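Local atomic coordinates of diol-dehydratase (PDB entry 5I2A), a protein that probably catalyses the B12-independent dehydration of 1,2-propanediol, as a lyase of the glycyl radical enzyme family that works through a protein-based organic radical. Residues Met149-Phe154 with Asn472-Ser477; Met464-Gly469 with Gly481-Phe486; Lys593-Thr598 with Arg628-Met633; Asp602-Val607 with Asp621-Thr626. All blocks are in the same frame, centred on the assembly; numbering follows the deposited sequence.

From the N terminus, the end of helix 143-150 comes first; contact 1 joins it to 472-477, closing a loop of more than 300 residues. Contact 2 closes a short loop, bringing the end of helix 459-467 against the stretch leading into helix 489-521. The two cross, because 472-477 lies between the segments of contact 2, and Gly469 O receives the backbone N of Ala476 at 2.8 Å. Helices 597-613 and 620-632 pack as a hairpin: contact 4 joins the middle of the first to the opening turns of the second and is enclosed by contact 3, which joins the hairpin's open ends. A probable hydrogen bond from Asn472 to Asp602 O ties this hairpin to contact 1.

Contact 1 of 4, residues Met149-Phe154 with Asn472-Ser477; sequences MKHNFF and NGEIAS
His151 and Ala476 meet where a Schellman motif ends helix 143-150, with Asn152 as the positive-phi residue and Asn152 N bonded back to Met149 O. With CG turned anti to its carbonyl carbon (chi1 -69°), His151 carries its ring beneath the methyl of Ala476. CB lies 4.2 Å from Ala476 CB, and CG comes closer, to 3.6 Å. Beyond CG the ring atoms stay nearly equidistant from the methyl, because Ala476 CB sits over the ring centre, 10° off the normal, in a CH-pi contact. ND1 is hydrogen-bonded to Asp471 OD2, which should fix the rotation of the imidazole under the methyl. At CE1 the ring edge meets Glu474 CG at 4.1 Å, near the ring plane, while the Glu474 carboxylate stands almost perpendicular to the imidazole. NE2, at the far end of the ring, is still 4.0 Å from Ala476 CB. Lys150 NZ approaches Glu474 OE1 to 4.2 Å, beyond salt-bridge distance, so attraction between these charges is probably modest. Phe153 also packs on Met464, which joins this turn to helix 459-467. Across the contact the Phe153 ring lies obliquely against Ala476 O and Ser477 CB, with CE2 3.4 Å from the carbonyl oxygen and CZ 3.9 Å from the serine carbon.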
loop_
_atom_site.group_PDB
_atom_site.type_symbol
_atom_site.label_atom_id
_atom_site.label_comp_id
_atom_site.label_asym_id
_atom_site.label_seq_id
_atom_site.Cartn_x
_atom_site.Cartn_y
_atom_site.Cartn_z
ATOM N N MET A 149 -6.673 17.942 -18.709
ATOM C CA MET A 149 -8.068 17.604 -18.462
ATOM C C MET A 149 -8.914 18.863 -18.407
ATOM O O MET A 149 -10.038 18.881 -18.891
ATOM C CB MET A 149 -8.203 16.798 -17.173
ATOM C CG MET A 149 -7.597 15.391 -17.292
ATOM S SD MET A 149 -7.647 14.491 -15.731
ATOM C CE MET A 149 -6.446 15.330 -14.785
ATOM N N LYS A 150 -8.346 19.923 -17.835
ATOM C CA LYS A 150 -9.037 21.206 -17.727
ATOM C C LYS A 150 -9.341 21.756 -19.125
ATOM O O LYS A 150 -10.372 22.375 -19.353
ATOM C CB LYS A 150 -8.190 22.190 -16.911
ATOM C CG LYS A 150 -8.778 23.585 -16.744
ATOM C CD LYS A 150 -7.894 24.436 -15.822
ATOM C CE LYS A 150 -7.591 25.811 -16.411
ATOM N NZ LYS A 150 -8.827 26.581 -16.751
ATOM N N HIS A 151 -8.458 21.472 -20.069
ATOM C CA HIS A 151 -8.660 21.895 -21.445
ATOM C C HIS A 151 -9.240 20.783 -22.324
ATOM O O HIS A 151 -9.181 20.847 -23.558
ATOM C CB HIS A 151 -7.342 22.419 -22.010
ATOM C CG HIS A 151 -6.914 23.714 -21.392
ATOM N ND1 HIS A 151 -7.337 24.938 -21.867
ATOM C CD2 HIS A 151 -6.136 23.976 -20.313
ATOM C CE1 HIS A 151 -6.819 25.899 -21.120
ATOM N NE2 HIS A 151 -6.081 25.343 -20.175
ATOM N N ASN A 152 -9.801 19.770 -21.667
ATOM C CA ASN A 152 -10.610 18.751 -22.334
ATOM C C ASN A 152 -9.909 17.972 -23.455
ATOM O O ASN A 152 -10.531 17.645 -24.465
ATOM C CB ASN A 152 -11.880 19.398 -22.891
ATOM C CG ASN A 152 -12.685 20.091 -21.817
ATOM O OD1 ASN A 152 -12.876 19.551 -20.736
ATOM N ND2 ASN A 152 -13.137 21.301 -22.100
ATOM N N PHE A 153 -8.628 17.668 -23.279
ATOM C CA PHE A 153 -7.963 16.761 -24.211
ATOM C C PHE A 153 -8.505 15.349 -24.040
ATOM O O PHE A 153 -8.645 14.619 -25.013
ATOM C CB PHE A 153 -6.443 16.785 -24.022
ATOM C CG PHE A 153 -5.811 18.018 -24.577
ATOM C CD1 PHE A 153 -5.438 18.075 -25.901
ATOM C CD2 PHE A 153 -5.644 19.138 -23.788
ATOM C CE1 PHE A 153 -4.890 19.221 -26.421
ATOM C CE2 PHE A 153 -5.084 20.292 -24.300
ATOM C CZ PHE A 153 -4.711 20.340 -25.610
ATOM N N PHE A 154 -8.806 14.986 -22.791
ATOM C CA PHE A 154 -9.331 13.673 -22.456
ATOM C C PHE A 154 -10.064 13.737 -21.115
ATOM O O PHE A 154 -9.858 14.661 -20.341
ATOM C CB PHE A 154 -8.200 12.618 -22.398
ATOM C CG PHE A 154 -7.115 12.942 -21.396
ATOM C CD1 PHE A 154 -7.255 12.591 -20.059
ATOM C CD2 PHE A 154 -5.964 13.603 -21.790
ATOM C CE1 PHE A 154 -6.268 12.890 -19.132
ATOM C CE2 PHE A 154 -4.965 13.911 -20.863
ATOM C CZ PHE A 154 -5.120 13.565 -19.536
ATOM N N ASN A 472 -7.700 29.472 -25.535
ATOM C CA ASN A 472 -8.282 30.660 -24.931
ATOM C C ASN A 472 -7.260 31.561 -24.240
ATOM O O ASN A 472 -7.479 32.017 -23.120
ATOM C CB ASN A 472 -9.368 30.263 -23.933
ATOM C CG ASN A 472 -10.584 31.147 -24.037
ATOM O OD1 ASN A 472 -10.907 31.637 -25.123
ATOM N ND2 ASN A 472 -11.235 31.408 -22.901
ATOM N N GLY A 473 -6.129 31.790 -24.900
ATOM C CA GLY A 473 -5.127 32.707 -24.392
ATOM C C GLY A 473 -4.084 32.136 -23.446
ATOM O O GLY A 473 -3.092 32.791 -23.170
ATOM N N GLU A 474 -4.294 30.930 -22.934
ATOM C CA GLU A 474 -3.279 30.325 -22.073
ATOM C C GLU A 474 -2.623 29.092 -22.692
ATOM O O GLU A 474 -3.196 28.435 -23.558
ATOM C CB GLU A 474 -3.879 29.973 -20.713
ATOM C CG GLU A 474 -5.358 29.664 -20.732
ATOM C CD GLU A 474 -5.979 29.707 -19.343
ATOM O OE1 GLU A 474 -7.215 29.546 -19.234
ATOM O OE2 GLU A 474 -5.229 29.900 -18.361
ATOM N N ILE A 475 -1.409 28.798 -22.248
ATOM C CA ILE A 475 -0.717 27.588 -22.663
ATOM C C ILE A 475 -1.507 26.367 -22.195
ATOM O O ILE A 475 -1.843 26.255 -21.017
ATOM C CB ILE A 475 0.718 27.542 -22.112
ATOM C CG1 ILE A 475 1.563 28.636 -22.772
ATOM C CG2 ILE A 475 1.358 26.177 -22.374
ATOM C CD1 ILE A 475 3.051 28.484 -22.554
ATOM N N ALA A 476 -1.834 25.477 -23.127
ATOM C CA ALA A 476 -2.662 24.316 -22.805
ATOM C C ALA A 476 -2.009 23.007 -23.232
ATOM O O ALA A 476 -2.511 21.936 -22.919
ATOM C CB ALA A 476 -4.017 24.444 -23.458
ATOM N N SER A 477 -0.908 23.114 -23.970
ATOM C CA SER A 477 -0.193 21.960 -24.504
ATOM C C SER A 477 1.200 22.406 -24.941
ATOM O O SER A 477 1.574 23.557 -24.721
ATOM C CB SER A 477 -0.960 21.338 -25.677
ATOM O OG SER A 477 -0.394 20.102 -26.057
#

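Contact 2 of 4, residues Met464-Gly469 with Gly481-Phe486; sequences MVFSNG and GNVESF
Gly481 donates its N-H to Asn468 OD1 across 2.7 Å, at an N-H...O angle of 151°. The donor lies 49° out of the amide's carbonyl plane, above it. The carbonyl of Gly481 turns to a water that gives one hydrogen to it and the other to Val465 O (2.7 Å). Asn482 follows with an Asx turn, its OD1 accepting from Glu484 N, while its backbone O takes both the N and the hydroxyl of Ser485. Asn468, facing this turn, itself closes helix 459-467 in a Schellman motif, and its CG stands anti to the backbone N (chi1 -166°), which carries OD1 across to the glycine. With alanine replacing Asn468, Gly481 N would probably be left without this acceptor and the incoming loop less firmly tied to the helix end. Val483 N reaches Phe466 O through a second water, 2.8 Å from each atom. The Val483 side chain covers the same last turn: CG1 sits 3.4 Å from Phe466 O, and CG2 approaches the Phe466 ring obliquely at CD1. At Phe486 the ring presents its edge to helix 459-467, CE2 meeting Val465 CG1 at 3.7 Å.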
loop_
_atom_site.group_PDB
_atom_site.type_symbol
_atom_site.label_atom_id
_atom_site.label_comp_id
_atom_site.label_asym_id
_atom_site.label_seq_id
_atom_site.Cartn_x
_atom_site.Cartn_y
_atom_site.Cartn_z
ATOM N N MET A 464 -4.748 22.216 -31.381
ATOM C CA MET A 464 -3.510 22.749 -30.820
ATOM C C MET A 464 -2.445 22.997 -31.894
ATOM O O MET A 464 -1.580 23.852 -31.724
ATOM C CB MET A 464 -2.952 21.820 -29.738
ATOM C CG MET A 464 -3.750 21.816 -28.433
ATOM S SD MET A 464 -4.057 23.444 -27.683
ATOM C CE MET A 464 -5.713 23.813 -28.270
ATOM N N VAL A 465 -2.500 22.273 -33.003
ATOM C CA VAL A 465 -1.537 22.552 -34.063
ATOM C C VAL A 465 -1.792 23.954 -34.620
ATOM O O VAL A 465 -0.851 24.709 -34.851
ATOM C CB VAL A 465 -1.584 21.514 -35.198
ATOM C CG1 VAL A 465 -0.574 21.878 -36.297
ATOM C CG2 VAL A 465 -1.273 20.130 -34.654
ATOM N N PHE A 466 -3.065 24.306 -34.798
ATOM C CA PHE A 466 -3.440 25.622 -35.315
ATOM C C PHE A 466 -3.071 26.727 -34.334
ATOM O O PHE A 466 -2.614 27.796 -34.733
ATOM C CB PHE A 466 -4.947 25.685 -35.629
ATOM C CG PHE A 466 -5.319 25.028 -36.938
ATOM C CD1 PHE A 466 -5.177 25.714 -38.136
ATOM C CD2 PHE A 466 -5.799 23.728 -36.970
ATOM C CE1 PHE A 466 -5.509 25.118 -39.353
ATOM C CE2 PHE A 466 -6.125 23.127 -38.169
ATOM C CZ PHE A 466 -5.980 23.823 -39.371
ATOM N N SER A 467 -3.264 26.456 -33.051
ATOM C CA SER A 467 -3.093 27.479 -32.029
ATOM C C SER A 467 -1.730 27.439 -31.355
ATOM O O SER A 467 -1.522 28.133 -30.376
ATOM C CB SER A 467 -4.175 27.340 -30.964
ATOM O OG SER A 467 -3.914 26.206 -30.154
ATOM N N ASN A 468 -0.816 26.621 -31.870
ATOM C CA ASN A 468 0.505 26.457 -31.257
ATOM C C ASN A 468 0.416 26.180 -29.753
ATOM O O ASN A 468 1.148 26.761 -28.939
ATOM C CB ASN A 468 1.380 27.690 -31.521
ATOM C CG ASN A 468 2.851 27.440 -31.216
ATOM O OD1 ASN A 468 3.293 26.297 -31.121
ATOM N ND2 ASN A 468 3.615 28.512 -31.077
ATOM N N GLY A 469 -0.506 25.297 -29.388
ATOM C CA GLY A 469 -0.609 24.835 -28.015
ATOM C C GLY A 469 -1.276 25.794 -27.049
ATOM O O GLY A 469 -1.156 25.627 -25.836
ATOM N N GLY A 481 4.888 25.016 -32.880
ATOM C CA GLY A 481 5.233 26.007 -33.886
ATOM C C GLY A 481 4.060 26.795 -34.431
ATOM O O GLY A 481 2.927 26.323 -34.440
ATOM N N ASN A 482 4.330 28.021 -34.867
ATOM C CA ASN A 482 3.319 28.819 -35.541
ATOM C C ASN A 482 2.825 28.068 -36.777
ATOM O O ASN A 482 3.617 27.706 -37.642
ATOM C CB ASN A 482 3.877 30.190 -35.928
ATOM C CG ASN A 482 2.796 31.144 -36.388
ATOM O OD1 ASN A 482 2.065 30.864 -37.344
ATOM N ND2 ASN A 482 2.669 32.268 -35.696
ATOM N N VAL A 483 1.521 27.834 -36.852
ATOM C CA VAL A 483 0.970 26.970 -37.893
ATOM C C VAL A 483 1.200 27.537 -39.301
ATOM O O VAL A 483 1.293 26.787 -40.274
ATOM C CB VAL A 483 -0.547 26.720 -37.671
ATOM C CG1 VAL A 483 -1.353 27.989 -37.903
ATOM C CG2 VAL A 483 -1.039 25.588 -38.552
ATOM N N GLU A 484 1.323 28.856 -39.399
ATOM C CA GLU A 484 1.562 29.501 -40.686
ATOM C C GLU A 484 3.018 29.424 -41.118
ATOM O O GLU A 484 3.346 29.777 -42.248
ATOM C CB GLU A 484 1.112 30.958 -40.639
ATOM C CG GLU A 484 -0.369 31.089 -40.460
ATOM C CD GLU A 484 -0.828 32.521 -40.451
ATOM O OE1 GLU A 484 -1.334 32.979 -39.404
ATOM O OE2 GLU A 484 -0.698 33.180 -41.498
ATOM N N SER A 485 3.888 28.941 -40.234
ATOM C CA SER A 485 5.292 28.759 -40.592
ATOM C C SER A 485 5.573 27.392 -41.226
ATOM O O SER A 485 6.638 27.181 -41.794
ATOM C CB SER A 485 6.188 28.943 -39.365
ATOM O OG SER A 485 6.111 27.823 -38.492
ATOM N N PHE A 486 4.631 26.456 -41.128
ATOM C CA PHE A 486 4.850 25.122 -41.698
ATOM C C PHE A 486 4.965 25.197 -43.213
ATOM O O PHE A 486 4.135 25.820 -43.866
ATOM C CB PHE A 486 3.722 24.170 -41.301
ATOM C CG PHE A 486 3.674 23.869 -39.826
ATOM C CD1 PHE A 486 4.845 23.696 -39.102
ATOM C CD2 PHE A 486 2.469 23.766 -39.167
ATOM C CE1 PHE A 486 4.812 23.426 -37.744
ATOM C CE2 PHE A 486 2.432 23.501 -37.800
ATOM C CZ PHE A 486 3.611 23.336 -37.093
HETATM O O HOH W 1 1.670 24.115 -34.163
HETATM O O HOH W 2 -0.104 28.974 -34.833
#

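Contact 3 of 4, residues Lys593-Thr598 with Arg628-Met633; sequences KGLDAT and RQVLEM
Leu631 lays its methyl CD2 over one face of the flat peptide group that joins Asp596 to Ala597, 3.7 Å from Asp596 O and 3.9 Å from Ala597 N. A second flat group, the Asp596 carboxylate, lies on the other side of this peptide from Leu631 CD2. Its two oxygens are each engaged, OD1 with Thr599 N as the N-cap of helix 597-613 and OD2 with His716 ND1. Leu595, just before the cap, supplies the apolar centre. Its CB meets Val630 CG1 at 3.8 Å, the two side chains crossing at about a right angle, and CD1 touches both that methyl and Met633 SD (4.1 Å). Met633 runs extended to arrive there, CG anti to the backbone N (chi1 179°). The backbones are joined through water alone. One water accepts from Leu595 N and donates to Val630 O, with a weak bond to Met633 O; another donates to Leu595 O (2.6 Å) and to Leu631 O (2.7 Å). The waters thus satisfy carbonyls at the end of helix 620-632 and link them to Leu595 N and O. No direct hydrogen bond crosses the contact: carbon and sulfur meet directly while polar backbone groups are bridged by two waters, so the polar link probably depends on those waters staying bound.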
loop_
_atom_site.group_PDB
_atom_site.type_symbol
_atom_site.label_atom_id
_atom_site.label_comp_id
_atom_site.label_asym_id
_atom_site.label_seq_id
_atom_site.Cartn_x
_atom_site.Cartn_y
_atom_site.Cartn_z
ATOM N N LYS A 593 -20.611 31.275 -39.486
ATOM C CA LYS A 593 -21.965 30.802 -39.198
ATOM C C LYS A 593 -22.505 31.283 -37.853
ATOM O O LYS A 593 -23.611 30.921 -37.464
ATOM C CB LYS A 593 -22.012 29.271 -39.244
ATOM C CG LYS A 593 -21.515 28.672 -40.549
ATOM C CD LYS A 593 -22.541 28.824 -41.657
ATOM C CE LYS A 593 -22.012 28.268 -42.975
ATOM N NZ LYS A 593 -23.082 28.173 -44.009
ATOM N N GLY A 594 -21.735 32.091 -37.134
ATOM C CA GLY A 594 -22.187 32.581 -35.843
ATOM C C GLY A 594 -21.426 31.986 -34.670
ATOM O O GLY A 594 -21.000 30.834 -34.710
ATOM N N LEU A 595 -21.246 32.780 -33.622
ATOM C CA LEU A 595 -20.556 32.308 -32.431
ATOM C C LEU A 595 -21.590 32.023 -31.366
ATOM O O LEU A 595 -22.612 32.699 -31.311
ATOM C CB LEU A 595 -19.532 33.334 -31.954
ATOM C CG LEU A 595 -18.546 33.824 -33.015
ATOM C CD1 LEU A 595 -17.630 34.884 -32.420
ATOM C CD2 LEU A 595 -17.721 32.680 -33.608
ATOM N N ASP A 596 -21.345 31.021 -30.530
ATOM C CA ASP A 596 -22.381 30.528 -29.631
ATOM C C ASP A 596 -22.093 30.837 -28.167
ATOM O O ASP A 596 -21.129 31.517 -27.850
ATOM C CB ASP A 596 -22.575 29.011 -29.821
ATOM C CG ASP A 596 -21.302 28.199 -29.517
ATOM O OD1 ASP A 596 -20.314 28.759 -29.003
ATOM O OD2 ASP A 596 -21.294 26.986 -29.796
ATOM N N ALA A 597 -22.926 30.294 -27.286
ATOM C CA ALA A 597 -22.804 30.519 -25.854
ATOM C C ALA A 597 -21.462 30.027 -25.313
ATOM O O ALA A 597 -20.864 30.664 -24.436
ATOM C CB ALA A 597 -23.944 29.844 -25.124
ATOM N N THR A 598 -20.985 28.900 -25.836
ATOM C CA THR A 598 -19.713 28.343 -25.379
ATOM C C THR A 598 -18.582 29.309 -25.723
ATOM O O THR A 598 -17.738 29.612 -24.889
ATOM C CB THR A 598 -19.436 26.946 -25.998
ATOM O OG1 THR A 598 -20.468 26.042 -25.594
ATOM C CG2 THR A 598 -18.098 26.396 -25.516
ATOM N N ARG A 628 -22.581 39.647 -24.712
ATOM C CA ARG A 628 -23.631 40.050 -25.639
ATOM C C ARG A 628 -22.991 40.392 -26.981
ATOM O O ARG A 628 -23.554 40.115 -28.039
ATOM C CB ARG A 628 -24.440 41.233 -25.078
ATOM C CG ARG A 628 -25.691 41.581 -25.887
ATOM C CD ARG A 628 -25.976 43.078 -25.887
ATOM N NE ARG A 628 -24.788 43.850 -26.236
ATOM C CZ ARG A 628 -24.706 44.671 -27.275
ATOM N NH1 ARG A 628 -25.748 44.824 -28.082
ATOM N NH2 ARG A 628 -23.580 45.330 -27.510
ATOM N N GLN A 629 -21.788 40.947 -26.919
ATOM C CA GLN A 629 -21.002 41.260 -28.104
ATOM C C GLN A 629 -20.658 40.036 -28.957
ATOM O O GLN A 629 -20.893 40.033 -30.167
ATOM C CB GLN A 629 -19.725 41.963 -27.668
ATOM C CG GLN A 629 -18.703 42.237 -28.737
ATOM C CD GLN A 629 -17.502 42.968 -28.169
ATOM O OE1 GLN A 629 -17.651 43.967 -27.460
ATOM N NE2 GLN A 629 -16.305 42.471 -28.467
ATOM N N VAL A 630 -20.075 39.015 -28.330
ATOM C CA VAL A 630 -19.746 37.778 -29.029
ATOM C C VAL A 630 -21.003 37.187 -29.664
ATOM O O VAL A 630 -21.010 36.822 -30.835
ATOM C CB VAL A 630 -19.120 36.735 -28.083
ATOM C CG1 VAL A 630 -18.901 35.408 -28.815
ATOM C CG2 VAL A 630 -17.822 37.261 -27.496
ATOM N N LEU A 631 -22.070 37.113 -28.875
ATOM C CA LEU A 631 -23.320 36.523 -29.319
ATOM C C LEU A 631 -23.927 37.282 -30.496
ATOM O O LEU A 631 -24.558 36.679 -31.362
ATOM C CB LEU A 631 -24.313 36.470 -28.164
ATOM C CG LEU A 631 -23.922 35.512 -27.049
ATOM C CD1 LEU A 631 -24.989 35.507 -25.989
ATOM C CD2 LEU A 631 -23.715 34.111 -27.622
ATOM N N GLU A 632 -23.723 38.598 -30.532
ATOM C CA GLU A 632 -24.367 39.430 -31.547
ATOM C C GLU A 632 -23.391 39.875 -32.615
ATOM O O GLU A 632 -23.740 40.658 -33.491
ATOM C CB GLU A 632 -25.036 40.655 -30.903
ATOM C CG GLU A 632 -26.295 40.297 -30.120
ATOM C CD GLU A 632 -26.938 41.479 -29.409
ATOM O OE1 GLU A 632 -26.347 42.578 -29.388
ATOM O OE2 GLU A 632 -28.044 41.292 -28.868
ATOM N N MET A 633 -22.169 39.367 -32.550
ATOM C CA MET A 633 -21.157 39.785 -33.499
ATOM C C MET A 633 -21.571 39.513 -34.928
ATOM O O MET A 633 -22.055 38.429 -35.242
ATOM C CB MET A 633 -19.837 39.081 -33.241
ATOM C CG MET A 633 -18.804 39.511 -34.245
ATOM S SD MET A 633 -17.370 38.463 -34.304
ATOM C CE MET A 633 -16.446 39.291 -35.592
HETATM O O HOH W 3 -21.982 35.556 -33.546
HETATM O O HOH W 4 -24.856 34.027 -31.525
#

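Contact 4 of 4, residues Asp602-Val607 with Asp621-Thr626; sequences DIAMQV and DVIANT
Thr626 pushes its methyl between Ile603 and Val607 at the heart of an antiparallel helical hairpin, helix 597-613 against helix 620-632. The two short segments run 152° apart in direction, with their axes 9.1 Å from each other at closest approach. The packed side is mainly a meeting of methyl groups, with no hydrogen bond between the helices. With OG1 of Thr626 beside the backbone N (chi1 -62°), CG2 is left anti to that N and lies 3.8 Å from Ile603 CG2 and 4.0 Å from Val607 CG2. Beside it, Ala604 is the closest backbone neighbour of Ile623, their CA atoms 5.7 Å apart, and its small CB takes the branch methyl CG2 of Ile623 at 3.9 Å. Ile603 also reaches on to Val630, and Ala604 to Ile627, which continues the same seam along helix 620-632. A serine in place of Thr626 would probably open a gap between Ile603 and Val607, since the methyl bridging them would be gone. On the loose side Val622, exposed to solvent, contributes little to the interface. Val607 marks the boundary: it is partly exposed, and Val607 and Thr626 lie alongside each other, pointing opposite ways, with Val607 CG1 coming near the hydroxyl. That hydroxyl serves its own helix instead, Thr626 OG1 donating to Val622 O over 2.8 Å, tilted 24° from the carbonyl plane.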
loop_
_atom_site.group_PDB
_atom_site.type_symbol
_atom_site.label_atom_id
_atom_site.label_comp_id
_atom_site.label_asym_id
_atom_site.label_seq_id
_atom_site.Cartn_x
_atom_site.Cartn_y
_atom_site.Cartn_z
ATOM N N ASP A 602 -16.196 31.441 -23.170
ATOM C CA ASP A 602 -14.744 31.321 -23.251
ATOM C C ASP A 602 -14.084 32.698 -23.288
ATOM O O ASP A 602 -13.188 32.999 -22.504
ATOM C CB ASP A 602 -14.316 30.532 -24.490
ATOM C CG ASP A 602 -14.495 29.028 -24.334
ATOM O OD1 ASP A 602 -14.695 28.533 -23.209
ATOM O OD2 ASP A 602 -14.427 28.340 -25.366
ATOM N N ILE A 603 -14.527 33.524 -24.224
ATOM C CA ILE A 603 -13.970 34.859 -24.387
ATOM C C ILE A 603 -14.252 35.735 -23.160
ATOM O O ILE A 603 -13.402 36.520 -22.740
ATOM C CB ILE A 603 -14.515 35.503 -25.663
ATOM C CG1 ILE A 603 -13.990 34.722 -26.867
ATOM C CG2 ILE A 603 -14.092 36.955 -25.766
ATOM C CD1 ILE A 603 -14.661 35.065 -28.159
ATOM N N ALA A 604 -15.432 35.571 -22.571
ATOM C CA ALA A 604 -15.777 36.280 -21.347
ATOM C C ALA A 604 -14.782 35.931 -20.250
ATOM O O ALA A 604 -14.299 36.819 -19.547
ATOM C CB ALA A 604 -17.188 35.947 -20.901
ATOM N N MET A 605 -14.470 34.644 -20.115
ATOM C CA MET A 605 -13.531 34.196 -19.090
ATOM C C MET A 605 -12.120 34.685 -19.386
ATOM O O MET A 605 -11.391 35.074 -18.476
ATOM C CB MET A 605 -13.544 32.671 -18.961
ATOM C CG MET A 605 -14.858 32.122 -18.451
ATOM S SD MET A 605 -15.249 32.597 -16.759
ATOM C CE MET A 605 -14.095 31.563 -15.850
ATOM N N GLN A 606 -11.742 34.676 -20.659
ATOM C CA GLN A 606 -10.429 35.160 -21.050
ATOM C C GLN A 606 -10.261 36.647 -20.735
ATOM O O GLN A 606 -9.223 37.065 -20.235
ATOM C CB GLN A 606 -10.182 34.920 -22.532
ATOM C CG GLN A 606 -8.851 35.469 -22.989
ATOM C CD GLN A 606 -8.485 35.032 -24.384
ATOM O OE1 GLN A 606 -9.218 34.281 -25.021
ATOM N NE2 GLN A 606 -7.342 35.498 -24.870
ATOM N N VAL A 607 -11.286 37.439 -21.038
ATOM C CA VAL A 607 -11.272 38.874 -20.753
ATOM C C VAL A 607 -11.160 39.127 -19.247
ATOM O O VAL A 607 -10.366 39.955 -18.806
ATOM C CB VAL A 607 -12.530 39.562 -21.322
ATOM C CG1 VAL A 607 -12.818 40.878 -20.606
ATOM C CG2 VAL A 607 -12.377 39.770 -22.821
ATOM N N ASP A 621 -20.119 44.614 -15.796
ATOM C CA ASP A 621 -20.558 45.339 -16.980
ATOM C C ASP A 621 -19.636 45.090 -18.167
ATOM O O ASP A 621 -20.088 44.966 -19.301
ATOM C CB ASP A 621 -20.632 46.841 -16.681
ATOM C CG ASP A 621 -19.310 47.398 -16.206
ATOM O OD1 ASP A 621 -18.902 47.077 -15.068
ATOM O OD2 ASP A 621 -18.669 48.147 -16.969
ATOM N N VAL A 622 -18.337 45.027 -17.903
ATOM C CA VAL A 622 -17.367 44.782 -18.957
ATOM C C VAL A 622 -17.530 43.368 -19.515
ATOM O O VAL A 622 -17.407 43.138 -20.717
ATOM C CB VAL A 622 -15.926 44.963 -18.457
ATOM C CG1 VAL A 622 -14.960 44.906 -19.621
ATOM C CG2 VAL A 622 -15.771 46.282 -17.701
ATOM N N ILE A 623 -17.823 42.421 -18.637
ATOM C CA ILE A 623 -17.886 41.034 -19.059
ATOM C C ILE A 623 -19.248 40.752 -19.699
ATOM O O ILE A 623 -19.329 40.015 -20.686
ATOM C CB ILE A 623 -17.596 40.073 -17.881
ATOM C CG1 ILE A 623 -16.090 40.008 -17.611
ATOM C CG2 ILE A 623 -18.019 38.670 -18.223
ATOM C CD1 ILE A 623 -15.512 41.190 -16.936
ATOM N N ALA A 624 -20.307 41.373 -19.179
ATOM C CA ALA A 624 -21.647 41.213 -19.753
ATOM C C ALA A 624 -21.743 41.797 -21.142
ATOM O O ALA A 624 -22.529 41.328 -21.966
ATOM C CB ALA A 624 -22.692 41.838 -18.849
ATOM N N ASN A 625 -20.942 42.816 -21.412
ATOM C CA ASN A 625 -20.932 43.411 -22.744
ATOM C C ASN A 625 -19.991 42.661 -23.662
ATOM O O ASN A 625 -20.080 42.786 -24.871
ATOM C CB ASN A 625 -20.551 44.898 -22.708
ATOM C CG ASN A 625 -21.552 45.733 -21.944
ATOM O OD1 ASN A 625 -22.763 45.592 -22.133
ATOM N ND2 ASN A 625 -21.063 46.628 -21.108
ATOM N N THR A 626 -19.117 41.847 -23.084
ATOM C CA THR A 626 -18.265 40.996 -23.893
ATOM C C THR A 626 -19.116 39.839 -24.406
ATOM O O THR A 626 -19.072 39.500 -25.579
ATOM C CB THR A 626 -17.067 40.466 -23.112
ATOM O OG1 THR A 626 -16.261 41.565 -22.677
ATOM C CG2 THR A 626 -16.228 39.560 -23.991
#